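Local coordinates for protein maleylacetate reductase (Agrobacterium tumefaciens, PDB 3HL0) that catalyses the NADH-dependent reduction of maleylacetate to 3-oxoadipate, probably in the catabolism of gamma-resorcylate, at residues N172-A177 with A200-L205; E179-R184 with I189-A194; K242-L247 with A260-H265; P318-A323 with D341-A346. All coordinates share one frame; numbering follows the deposited sequence. Where two conformers were deposited one is given.

Contact 1. Residues N172-A177 with A200-L205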
loop_
_atom_site.group_PDB
_atom_site.type_symbol
_atom_site.label_atom_id
_atom_site.label_comp_id
_atom_site.label_asym_id
_atom_site.label_seq_id
_atom_site.Cartn_x
_atom_site.Cartn_y
_atom_site.Cartn_z
ATOM N N ASN A 172 13.882 7.247 0.950
ATOM C CA ASN A 172 13.705 7.221 2.411
ATOM C C ASN A 172 15.032 6.900 3.115
ATOM O O ASN A 172 15.407 7.539 4.114
ATOM C CB ASN A 172 12.612 6.171 2.761
ATOM C CG ASN A 172 12.243 6.110 4.251
ATOM O OD1 ASN A 172 12.531 6.991 5.071
ATOM N ND2 ASN A 172 11.555 5.037 4.592
ATOM N N ALA A 173 15.760 5.923 2.582
ATOM C CA ALA A 173 17.093 5.601 3.134
ATOM C C ALA A 173 18.008 6.815 3.027
ATOM O O ALA A 173 18.670 7.220 4.004
ATOM C CB ALA A 173 17.717 4.391 2.362
HETATM N N MSE A 174 18.050 7.401 1.844
HETATM C CA MSE A 174 18.930 8.566 1.609
HETATM C C MSE A 174 18.597 9.699 2.588
HETATM O O MSE A 174 19.494 10.430 3.038
HETATM C CB MSE A 174 18.828 9.079 0.179
HETATM C CG MSE A 174 19.424 8.069 -0.760
HETATM SE SE MSE A 174 19.229 8.548 -2.617
HETATM C CE MSE A 174 20.120 10.180 -2.610
ATOM N N ALA A 175 17.311 9.851 2.932
ATOM C CA ALA A 175 16.949 10.890 3.888
ATOM C C ALA A 175 17.625 10.725 5.256
ATOM O O ALA A 175 18.017 11.704 5.872
ATOM C CB ALA A 175 15.401 10.936 4.050
ATOM N N HIS A 176 17.737 9.467 5.730
ATOM C CA HIS A 176 18.400 9.186 7.032
ATOM C C HIS A 176 19.844 9.689 6.935
ATOM O O HIS A 176 20.318 10.366 7.865
ATOM C CB HIS A 176 18.437 7.684 7.324
ATOM C CG HIS A 176 17.131 6.950 7.214
ATOM N ND1 HIS A 176 15.896 7.489 7.516
ATOM C CD2 HIS A 176 16.907 5.651 6.869
ATOM C CE1 HIS A 176 14.960 6.567 7.324
ATOM N NE2 HIS A 176 15.561 5.431 6.970
ATOM N N ALA A 177 20.520 9.366 5.825
ATOM C CA ALA A 177 21.947 9.767 5.674
ATOM C C ALA A 177 22.120 11.258 5.543
ATOM O O ALA A 177 23.015 11.854 6.148
ATOM C CB ALA A 177 22.557 9.068 4.480
ATOM N N ALA A 200 26.233 4.855 -2.423
ATOM C CA ALA A 200 25.704 3.562 -2.822
ATOM C C ALA A 200 24.299 3.718 -3.420
ATOM O O ALA A 200 24.037 3.145 -4.487
ATOM C CB ALA A 200 25.710 2.588 -1.659
HETATM N N MSE A 201 23.443 4.507 -2.777
HETATM C CA MSE A 201 22.063 4.621 -3.271
HETATM C C MSE A 201 22.048 5.390 -4.607
HETATM O O MSE A 201 21.284 5.038 -5.505
HETATM C CB MSE A 201 21.156 5.296 -2.249
HETATM C CG MSE A 201 21.218 4.732 -0.819
HETATM SE SE MSE A 201 20.807 2.823 -0.686
HETATM C CE MSE A 201 19.444 2.850 -2.095
ATOM N N ILE A 202 22.891 6.424 -4.733
ATOM C CA ILE A 202 22.917 7.269 -5.961
ATOM C C ILE A 202 23.424 6.431 -7.137
ATOM O O ILE A 202 22.899 6.543 -8.255
ATOM C CB ILE A 202 23.701 8.567 -5.717
ATOM C CG1 ILE A 202 22.872 9.459 -4.804
ATOM C CG2 ILE A 202 24.000 9.334 -6.991
ATOM C CD1 ILE A 202 23.700 10.677 -4.235
ATOM N N GLU A 203 24.377 5.555 -6.873
ATOM C CA GLU A 203 24.863 4.641 -7.889
ATOM C C GLU A 203 23.836 3.583 -8.287
ATOM O O GLU A 203 23.621 3.336 -9.508
ATOM C CB GLU A 203 26.151 3.966 -7.399
ATOM C CG GLU A 203 26.744 3.047 -8.446
ATOM C CD GLU A 203 28.104 2.528 -8.036
ATOM O OE1 GLU A 203 28.176 1.378 -7.569
ATOM O OE2 GLU A 203 29.099 3.284 -8.175
ATOM N N ALA A 204 23.226 2.952 -7.285
ATOM C CA ALA A 204 22.426 1.745 -7.466
ATOM C C ALA A 204 21.017 2.022 -7.948
ATOM O O ALA A 204 20.525 1.269 -8.787
ATOM C CB ALA A 204 22.365 0.892 -6.199
ATOM N N LEU A 205 20.330 3.030 -7.396
ATOM C CA LEU A 205 18.889 3.153 -7.708
ATOM C C LEU A 205 18.583 3.351 -9.207
ATOM O O LEU A 205 17.647 2.720 -9.658
ATOM C CB LEU A 205 18.242 4.274 -6.861
ATOM C CG LEU A 205 18.203 3.890 -5.371
ATOM C CD1 LEU A 205 17.807 5.128 -4.520
ATOM C CD2 LEU A 205 17.249 2.704 -5.059
#

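Contact 2. Residues E179-R184 with I189-A194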
loop_
_atom_site.group_PDB
_atom_site.type_symbol
_atom_site.label_atom_id
_atom_site.label_comp_id
_atom_site.label_asym_id
_atom_site.label_seq_id
_atom_site.Cartn_x
_atom_site.Cartn_y
_atom_site.Cartn_z
ATOM N N GLU A 179 20.227 13.716 6.681
ATOM C CA GLU A 179 20.062 14.421 7.966
ATOM C C GLU A 179 21.179 14.072 8.961
ATOM O O GLU A 179 21.519 14.893 9.808
ATOM C CB GLU A 179 18.679 14.182 8.602
ATOM C CG GLU A 179 17.553 14.814 7.796
ATOM C CD GLU A 179 16.485 15.456 8.711
ATOM O OE1 GLU A 179 15.792 14.751 9.464
ATOM O OE2 GLU A 179 16.417 16.689 8.704
ATOM N N ALA A 180 21.714 12.857 8.866
ATOM C CA ALA A 180 22.827 12.507 9.752
ATOM C C ALA A 180 24.005 13.483 9.574
ATOM O O ALA A 180 24.746 13.748 10.547
ATOM C CB ALA A 180 23.272 11.090 9.496
ATOM N N LEU A 181 24.196 14.001 8.367
ATOM C CA LEU A 181 25.351 14.899 8.136
ATOM C C LEU A 181 25.316 16.172 8.990
ATOM O O LEU A 181 26.386 16.730 9.318
ATOM C CB LEU A 181 25.427 15.294 6.662
ATOM C CG LEU A 181 25.682 14.123 5.709
ATOM C CD1 LEU A 181 25.577 14.624 4.248
ATOM C CD2 LEU A 181 27.069 13.461 5.993
ATOM N N TYR A 182 24.122 16.616 9.369
ATOM C CA TYR A 182 24.005 17.845 10.163
ATOM C C TYR A 182 23.360 17.624 11.507
ATOM O O TYR A 182 22.927 18.578 12.163
ATOM C CB TYR A 182 23.314 18.965 9.364
ATOM C CG TYR A 182 21.937 18.652 8.797
ATOM C CD1 TYR A 182 20.803 18.607 9.631
ATOM C CD2 TYR A 182 21.788 18.417 7.428
ATOM C CE1 TYR A 182 19.521 18.372 9.080
ATOM C CE2 TYR A 182 20.538 18.148 6.874
ATOM C CZ TYR A 182 19.426 18.161 7.699
ATOM O OH TYR A 182 18.170 17.919 7.158
ATOM N N ALA A 183 23.323 16.368 11.965
ATOM C CA ALA A 183 22.797 16.078 13.305
ATOM C C ALA A 183 23.490 16.924 14.382
ATOM O O ALA A 183 24.672 17.187 14.300
ATOM C CB ALA A 183 22.997 14.588 13.646
ATOM N N ARG A 184 22.741 17.285 15.408
ATOM C CA ARG A 184 23.339 18.011 16.523
ATOM C C ARG A 184 24.433 17.155 17.165
ATOM O O ARG A 184 25.483 17.693 17.562
ATOM C CB ARG A 184 22.288 18.365 17.564
ATOM C CG ARG A 184 22.809 19.490 18.476
ATOM C CD ARG A 184 21.702 19.825 19.447
ATOM N NE ARG A 184 21.967 21.090 20.122
ATOM C CZ ARG A 184 21.111 21.677 20.959
ATOM N NH1 ARG A 184 21.430 22.839 21.524
ATOM N NH2 ARG A 184 19.940 21.104 21.223
ATOM N N ILE A 189 32.167 8.954 12.391
ATOM C CA ILE A 189 31.828 7.609 11.921
ATOM C C ILE A 189 30.442 7.663 11.241
ATOM O O ILE A 189 30.282 7.160 10.093
ATOM C CB ILE A 189 31.693 6.582 13.061
ATOM C CG1 ILE A 189 32.950 6.570 13.944
ATOM C CG2 ILE A 189 31.317 5.194 12.491
ATOM C CD1 ILE A 189 34.229 6.649 13.146
ATOM N N ALA A 190 29.459 8.257 11.927
ATOM C CA ALA A 190 28.123 8.383 11.329
ATOM C C ALA A 190 28.244 9.207 10.042
ATOM O O ALA A 190 27.598 8.856 9.026
ATOM C CB ALA A 190 27.123 9.025 12.243
ATOM N N SER A 191 29.044 10.272 10.046
ATOM C CA SER A 191 29.183 11.054 8.813
ATOM C C SER A 191 29.813 10.273 7.660
ATOM O O SER A 191 29.336 10.332 6.512
ATOM C CB SER A 191 29.963 12.342 9.071
ATOM O OG SER A 191 29.223 13.213 9.913
HETATM N N MSE A 192 30.880 9.524 7.941
HETATM C CA MSE A 192 31.494 8.648 6.911
HETATM C C MSE A 192 30.495 7.581 6.387
HETATM O O MSE A 192 30.408 7.358 5.180
HETATM C CB MSE A 192 32.828 8.033 7.455
HETATM C CG MSE A 192 33.084 6.544 7.223
HETATM SE SE MSE A 192 34.678 6.172 8.342
HETATM C CE MSE A 192 35.546 7.756 7.782
HETATM N N MSE A 193 29.745 6.942 7.285
HETATM C CA MSE A 193 28.750 5.931 6.877
HETATM C C MSE A 193 27.656 6.609 6.046
HETATM O O MSE A 193 27.191 6.017 5.068
HETATM C CB MSE A 193 28.109 5.246 8.071
HETATM C CG MSE A 193 29.125 4.375 8.791
HETATM SE SE MSE A 193 28.073 3.389 10.191
HETATM C CE MSE A 193 29.442 2.374 10.998
ATOM N N ALA A 194 27.265 7.817 6.442
ATOM C CA ALA A 194 26.190 8.527 5.687
ATOM C C ALA A 194 26.615 8.839 4.280
ATOM O O ALA A 194 25.835 8.651 3.332
ATOM C CB ALA A 194 25.763 9.827 6.439
HETATM O O HOH W 1 27.016 12.328 11.675
HETATM O O HOH W 2 28.819 15.704 8.906
#

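Contact 3. Residues K242-L247 with A260-H265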
loop_
_atom_site.group_PDB
_atom_site.type_symbol
_atom_site.label_atom_id
_atom_site.label_comp_id
_atom_site.label_asym_id
_atom_site.label_seq_id
_atom_site.Cartn_x
_atom_site.Cartn_y
_atom_site.Cartn_z
ATOM N N LYS A 242 10.984 14.853 11.144
ATOM C CA LYS A 242 9.859 15.413 11.940
ATOM C C LYS A 242 8.685 15.798 11.054
ATOM O O LYS A 242 7.539 15.428 11.342
ATOM C CB LYS A 242 10.336 16.594 12.758
ATOM C CG LYS A 242 11.332 16.172 13.862
ATOM C CD LYS A 242 10.615 15.601 15.081
ATOM C CE LYS A 242 11.495 15.644 16.320
ATOM N NZ LYS A 242 12.543 14.569 16.288
ATOM N N LEU A 243 8.977 16.473 9.949
ATOM C CA LEU A 243 7.919 16.911 9.034
ATOM C C LEU A 243 7.239 15.716 8.384
ATOM O O LEU A 243 6.014 15.730 8.225
ATOM C CB LEU A 243 8.456 17.909 8.012
ATOM C CG LEU A 243 7.451 18.568 7.069
ATOM C CD1 LEU A 243 6.452 19.365 7.966
ATOM C CD2 LEU A 243 8.191 19.485 6.111
ATOM N N CYS A 244 7.991 14.679 8.000
ATOM C CA CYS A 244 7.363 13.516 7.391
ATOM C C CYS A 244 6.436 12.841 8.407
ATOM O O CYS A 244 5.342 12.397 8.066
ATOM C CB CYS A 244 8.394 12.486 6.930
ATOM S SG CYS A 244 9.321 12.986 5.471
ATOM N N HIS A 245 6.872 12.779 9.660
ATOM C CA HIS A 245 6.035 12.180 10.689
ATOM C C HIS A 245 4.760 13.001 10.905
ATOM O O HIS A 245 3.676 12.423 11.039
ATOM C CB HIS A 245 6.816 12.006 12.000
ATOM C CG HIS A 245 6.033 11.333 13.089
ATOM N ND1 HIS A 245 5.311 12.034 14.031
ATOM C CD2 HIS A 245 5.878 10.023 13.393
ATOM C CE1 HIS A 245 4.726 11.184 14.859
ATOM N NE2 HIS A 245 5.053 9.957 14.493
ATOM N N THR A 246 4.875 14.322 10.911
ATOM C CA THR A 246 3.694 15.205 11.084
ATOM C C THR A 246 2.714 15.025 9.942
ATOM O O THR A 246 1.518 14.801 10.157
ATOM C CB THR A 246 4.107 16.680 11.130
ATOM O OG1 THR A 246 4.899 16.862 12.293
ATOM C CG2 THR A 246 2.895 17.586 11.146
ATOM N N LEU A 247 3.190 15.138 8.711
ATOM C CA LEU A 247 2.282 14.989 7.566
ATOM C C LEU A 247 1.745 13.588 7.451
ATOM O O LEU A 247 0.553 13.370 7.153
ATOM C CB LEU A 247 3.042 15.314 6.271
ATOM C CG LEU A 247 2.889 16.685 5.647
ATOM C CD1 LEU A 247 3.246 17.815 6.609
ATOM C CD2 LEU A 247 3.747 16.739 4.384
ATOM N N ALA A 260 10.141 10.820 -0.197
ATOM C CA ALA A 260 10.665 11.149 -1.503
ATOM C C ALA A 260 10.270 12.543 -1.953
ATOM O O ALA A 260 11.080 13.282 -2.490
ATOM C CB ALA A 260 10.152 10.110 -2.553
ATOM N N VAL A 261 9.007 12.890 -1.712
ATOM C CA VAL A 261 8.538 14.222 -2.101
ATOM C C VAL A 261 9.205 15.366 -1.323
ATOM O O VAL A 261 9.604 16.389 -1.917
ATOM C CB VAL A 261 7.015 14.310 -1.995
ATOM C CG1 VAL A 261 6.540 15.760 -2.260
ATOM C CG2 VAL A 261 6.395 13.398 -3.044
ATOM N N LEU A 262 9.306 15.177 -0.007
ATOM C CA LEU A 262 9.788 16.276 0.860
ATOM C C LEU A 262 11.303 16.440 0.800
ATOM O O LEU A 262 11.769 17.554 1.019
ATOM C CB LEU A 262 9.339 16.067 2.320
ATOM C CG LEU A 262 7.835 16.374 2.546
ATOM C CD1 LEU A 262 7.501 16.022 3.990
ATOM C CD2 LEU A 262 7.535 17.799 2.262
ATOM N N LEU A 263 12.040 15.342 0.600
ATOM C CA LEU A 263 13.522 15.369 0.851
ATOM C C LEU A 263 14.264 16.542 0.140
ATOM O O LEU A 263 15.073 17.223 0.771
ATOM C CB LEU A 263 14.166 14.016 0.551
ATOM C CG LEU A 263 15.642 13.961 0.997
ATOM C CD1 LEU A 263 15.855 14.171 2.496
ATOM C CD2 LEU A 263 16.189 12.639 0.484
ATOM N N PRO A 264 13.956 16.845 -1.131
ATOM C CA PRO A 264 14.722 17.947 -1.760
ATOM C C PRO A 264 14.466 19.303 -1.066
ATOM O O PRO A 264 15.358 20.132 -1.028
ATOM C CB PRO A 264 14.187 17.982 -3.198
ATOM C CG PRO A 264 13.720 16.547 -3.450
ATOM C CD PRO A 264 13.124 16.110 -2.112
ATOM N N HIS A 265 13.258 19.491 -0.548
ATOM C CA HIS A 265 12.829 20.752 0.066
ATOM C C HIS A 265 13.321 20.892 1.469
ATOM O O HIS A 265 13.685 21.992 1.856
ATOM C CB HIS A 265 11.304 20.799 0.021
ATOM C CG HIS A 265 10.796 20.667 -1.371
ATOM N ND1 HIS A 265 10.879 21.696 -2.285
ATOM C CD2 HIS A 265 10.284 19.601 -2.030
ATOM C CE1 HIS A 265 10.419 21.263 -3.448
ATOM N NE2 HIS A 265 10.047 20.002 -3.321
#

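Contact 4. Residues P318-A323 with D341-A346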
loop_
_atom_site.group_PDB
_atom_site.type_symbol
_atom_site.label_atom_id
_atom_site.label_comp_id
_atom_site.label_asym_id
_atom_site.label_seq_id
_atom_site.Cartn_x
_atom_site.Cartn_y
_atom_site.Cartn_z
ATOM N N PRO A 318 -2.715 24.255 8.185
ATOM C CA PRO A 318 -2.765 23.447 9.419
ATOM C C PRO A 318 -1.490 22.644 9.622
ATOM O O PRO A 318 -1.044 22.418 10.747
ATOM C CB PRO A 318 -3.958 22.502 9.196
ATOM C CG PRO A 318 -4.822 23.214 8.182
ATOM C CD PRO A 318 -3.954 24.166 7.388
HETATM N N MSE A 319 -0.895 22.205 8.511
HETATM C CA MSE A 319 0.358 21.473 8.617
HETATM C C MSE A 319 1.514 22.366 9.052
HETATM O O MSE A 319 2.325 21.937 9.848
HETATM C CB MSE A 319 0.710 20.772 7.292
HETATM C CG MSE A 319 -0.148 19.542 6.988
HETATM SE SE MSE A 319 -0.390 18.245 8.383
HETATM C CE MSE A 319 -2.087 18.934 9.098
ATOM N N ALA A 320 1.563 23.595 8.551
ATOM C CA ALA A 320 2.646 24.502 8.960
ATOM C C ALA A 320 2.513 24.786 10.472
ATOM O O ALA A 320 3.520 24.888 11.181
ATOM C CB ALA A 320 2.591 25.784 8.163
ATOM N N GLU A 321 1.268 24.882 10.968
ATOM C CA GLU A 321 1.034 25.037 12.419
ATOM C C GLU A 321 1.497 23.828 13.235
ATOM O O GLU A 321 2.216 23.997 14.210
ATOM C CB GLU A 321 -0.432 25.388 12.699
ATOM C CG GLU A 321 -0.800 25.579 14.197
ATOM C CD GLU A 321 0.006 26.670 14.923
ATOM O OE1 GLU A 321 0.321 27.720 14.308
ATOM O OE2 GLU A 321 0.297 26.472 16.135
ATOM N N LEU A 322 1.116 22.617 12.833
ATOM C CA LEU A 322 1.513 21.413 13.546
ATOM C C LEU A 322 3.020 21.242 13.513
ATOM O O LEU A 322 3.625 20.806 14.491
ATOM C CB LEU A 322 0.855 20.171 12.928
ATOM C CG LEU A 322 -0.432 19.540 13.419
ATOM C CD1 LEU A 322 -0.504 18.145 12.816
ATOM C CD2 LEU A 322 -0.483 19.443 14.951
ATOM N N ALA A 323 3.628 21.591 12.384
ATOM C CA ALA A 323 5.071 21.419 12.224
ATOM C C ALA A 323 5.870 22.356 13.105
ATOM O O ALA A 323 7.068 22.150 13.325
ATOM C CB ALA A 323 5.458 21.620 10.741
ATOM N N ASP A 341 6.268 28.154 3.347
ATOM C CA ASP A 341 6.840 28.291 2.007
ATOM C C ASP A 341 7.349 26.919 1.502
ATOM O O ASP A 341 7.128 26.573 0.357
ATOM C CB ASP A 341 8.032 29.253 2.013
ATOM C CG ASP A 341 7.669 30.714 2.341
ATOM O OD1 ASP A 341 6.497 31.084 2.187
ATOM O OD2 ASP A 341 8.624 31.481 2.740
ATOM N N LEU A 342 8.061 26.195 2.363
ATOM C CA LEU A 342 8.594 24.834 2.041
ATOM C C LEU A 342 7.412 23.929 1.610
ATOM O O LEU A 342 7.485 23.246 0.561
ATOM C CB LEU A 342 9.291 24.240 3.289
ATOM C CG LEU A 342 10.042 22.896 3.154
ATOM C CD1 LEU A 342 10.890 22.703 4.412
ATOM C CD2 LEU A 342 9.075 21.730 3.052
ATOM N N LEU A 343 6.343 23.924 2.414
ATOM C CA LEU A 343 5.159 23.135 2.061
ATOM C C LEU A 343 4.557 23.556 0.725
ATOM O O LEU A 343 4.081 22.706 -0.026
ATOM C CB LEU A 343 4.164 23.182 3.230
ATOM C CG LEU A 343 4.603 22.427 4.466
ATOM C CD1 LEU A 343 3.614 22.748 5.615
ATOM C CD2 LEU A 343 4.716 20.911 4.227
ATOM N N GLN A 344 4.564 24.855 0.425
ATOM C CA GLN A 344 4.025 25.281 -0.846
ATOM C C GLN A 344 4.832 24.781 -2.001
ATOM O O GLN A 344 4.274 24.322 -2.973
ATOM C CB GLN A 344 3.931 26.805 -0.904
ATOM C CG GLN A 344 3.046 27.271 -2.030
ATOM C CD GLN A 344 1.596 27.046 -1.745
ATOM O OE1 GLN A 344 1.163 27.245 -0.637
ATOM N NE2 GLN A 344 0.840 26.607 -2.746
ATOM N N ARG A 345 6.159 24.856 -1.882
ATOM C CA ARG A 345 7.006 24.309 -2.949
ATOM C C ARG A 345 6.804 22.787 -3.122
ATOM O O ARG A 345 6.758 22.309 -4.272
ATOM C CB ARG A 345 8.488 24.563 -2.627
ATOM C CG ARG A 345 8.930 26.057 -2.528
ATOM C CD ARG A 345 8.648 26.877 -3.785
ATOM N NE ARG A 345 7.266 27.369 -3.921
ATOM C CZ ARG A 345 6.773 28.402 -3.232
ATOM N NH1 ARG A 345 5.511 28.832 -3.474
ATOM N NH2 ARG A 345 7.546 29.022 -2.329
ATOM N N ALA A 346 6.764 22.065 -2.002
ATOM C CA ALA A 346 6.537 20.593 -2.050
ATOM C C ALA A 346 5.147 20.298 -2.606
ATOM O O ALA A 346 5.002 19.382 -3.388
ATOM C CB ALA A 346 6.708 19.977 -0.683
#

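Contact 1. Residues N172-A177 with A200-L205
M201, I202 and L205 meet a single selenomethionine, M174, in the antiparallel packing of helices 163-180 and 188-210, a helical hairpin in the C-terminal half of this iron-containing alcohol dehydrogenase. The two short axes approach to 10.6 Å with 161° between their directions. M201, also a selenomethionine, comes first: its CB lies 3.6 Å from M174 CG, so the root of one chain rests against the shaft of the other. One residue on, I202 leaves its helix on a line that does not aim at the partner, yet its CG1 branch swings in and crosses the end of M174 at about a right angle. One turn beyond M201, L205 presents CD1 to the selenium. Outside the pair, F296 of helix 289-300 touches both M174 and I202, L300 of the same helix reaches L205, and no polar bond spans the two segments. All the contacts are apolar; M174, M201 and L205 are buried and I202 is partly exposed. M174 can serve all three partners because it runs extended through chi2 (176°) and bends only at chi3 (59°), which carries CE aside from the selenium to within 3.6 Å of I202 CG1.

Contact 2. Residues E179-R184 with I189-A194
L181 and A180 meet S191 and A194 across the turn linking helices 163-180 and 188-210. The CD2 branch of L181 does most of the touching: it stands 3.9 Å from A194 CB and is equally near the carbonyl oxygen of S191. The L181 side chain sets out obliquely to the partner helix, and it is its CD2 end that closes on A194 and S191. A180 CB completes the apolar patch, 4.1 Å from A194 CB. Next to this patch the contact turns wet. One water donates to A180 O and is bound to S191 OG at 3.0 Å; a second donates to L181 O and lies 2.7 Å from the same S191 OG. The serine oxygen is further hydrogen-bonded to N187 O, so three partners fix it, while N187 OD1 accepts from A190 N in the first turn of helix 188-210. The first segment is shaped by a type I turn from A180 to A183. Behind it, Y182 OH donates to E179 OE2 at 2.6 Å, the carboxylate oxygen accepting with its anti lone pair, and E179 is held in turn by H241 and by the backbone N atoms of S238 and H240. The chemistry is thus divided: alanine and leucine carbons close the deeper part of the hairpin's end, whereas the carbonyls of A180 and L181 accept hydrogen bonds from water and reach the neighbouring helix through the S191 hydroxyl.

Contact 3. Residues K242-L247 with A260-H265
L247 N donates to L243 O at 2.9 Å within helix 239-251, and this turn of backbone sets the side chains of the same two residues next to each other against L262. C244 fills in beside them, so that one methyl, L262 CD1, is met from three positions. Its distance to C244 SG is 3.8 Å, and L247 CD2 is just as near. L243 offers its branch point instead, CG at 4.0 Å from the methyl, and crosses the L262 side chain at about a right angle. L262 reaches this far because its chain is extended at chi2 (175°), with CD1 as the leading branch. No polar bond joins the segments, and all four touching residues are buried. On the second helix a proline, P264, has no N-H to give, and the helix is kinked there, just past the contact residue; the other flank of that helix leans on helix 163-180, where A260 touches T168 and L171. L243 is backed by A323 and L342, and L247 by M319. The axes pass 10.4 Å apart at 143°, an antiparallel hairpin of consecutive helices that belongs to the all-helical C-terminal part of the iron-containing alcohol dehydrogenase fold.

Contact 4. Residues P318-A323 with D341-A346
No flat side-chain group enters the meeting of L343 with M319 and A320; the guanidinium of R345, which the same turn of helix 336-348 carries elsewhere, has the CB of Q344 3.6 Å from its plane, nearer the margin than the centre, and its NE forms a salt bridge to E348 OE1. The contact itself is aliphatic and rests on one methyl. L343 CD1 lies 3.9 Å from M319 CB and 4.1 Å from A320 CB, and approaches the backbone more closely still, with A320 N at 3.7 Å. The methyl therefore settles against the surface of helix 316-323, at the root of the M319 side chain. A chi1 of -70° and an extended chi2 carry CD1 outward, and L343 reaches across with it. Selenomethionine M319 does the reverse: its CB faces the partner, but bends at chi2 and chi3 lead the selenium and CE away. L306, in a loop, also touches L343. Toward the surface, E321 OE1 and K336 NZ form a salt bridge between helix 316-323 and the start of helix 336-348. Small in area and far from the annotated sites, this is plain helix-helix packing between the last two helices of the chain, at the outer end of the all-helical C-terminal part typical of the family.

In the fold
Contacts 1 and 2 are successive levels of one hairpin, helices 163-180 and 188-210: their centres are 13 Å apart, and A177 O of the first lies 3.4 Å from A194 CB of the second. Contact 3 joins this hairpin where L263 CD1 packs 3.6 Å from A175 CB. It is bound still more closely to contact 4, whose centre is only about 10 Å away, through pairs such as L262 with A346 and H265 with R345. Contact 4 does not touch contact 1; their nearest atoms are about 13 Å apart. The bound NAD lies about 9 Å from the C244 side chain and about 12 Å from that of M174, so neither side chain touches the cofactor.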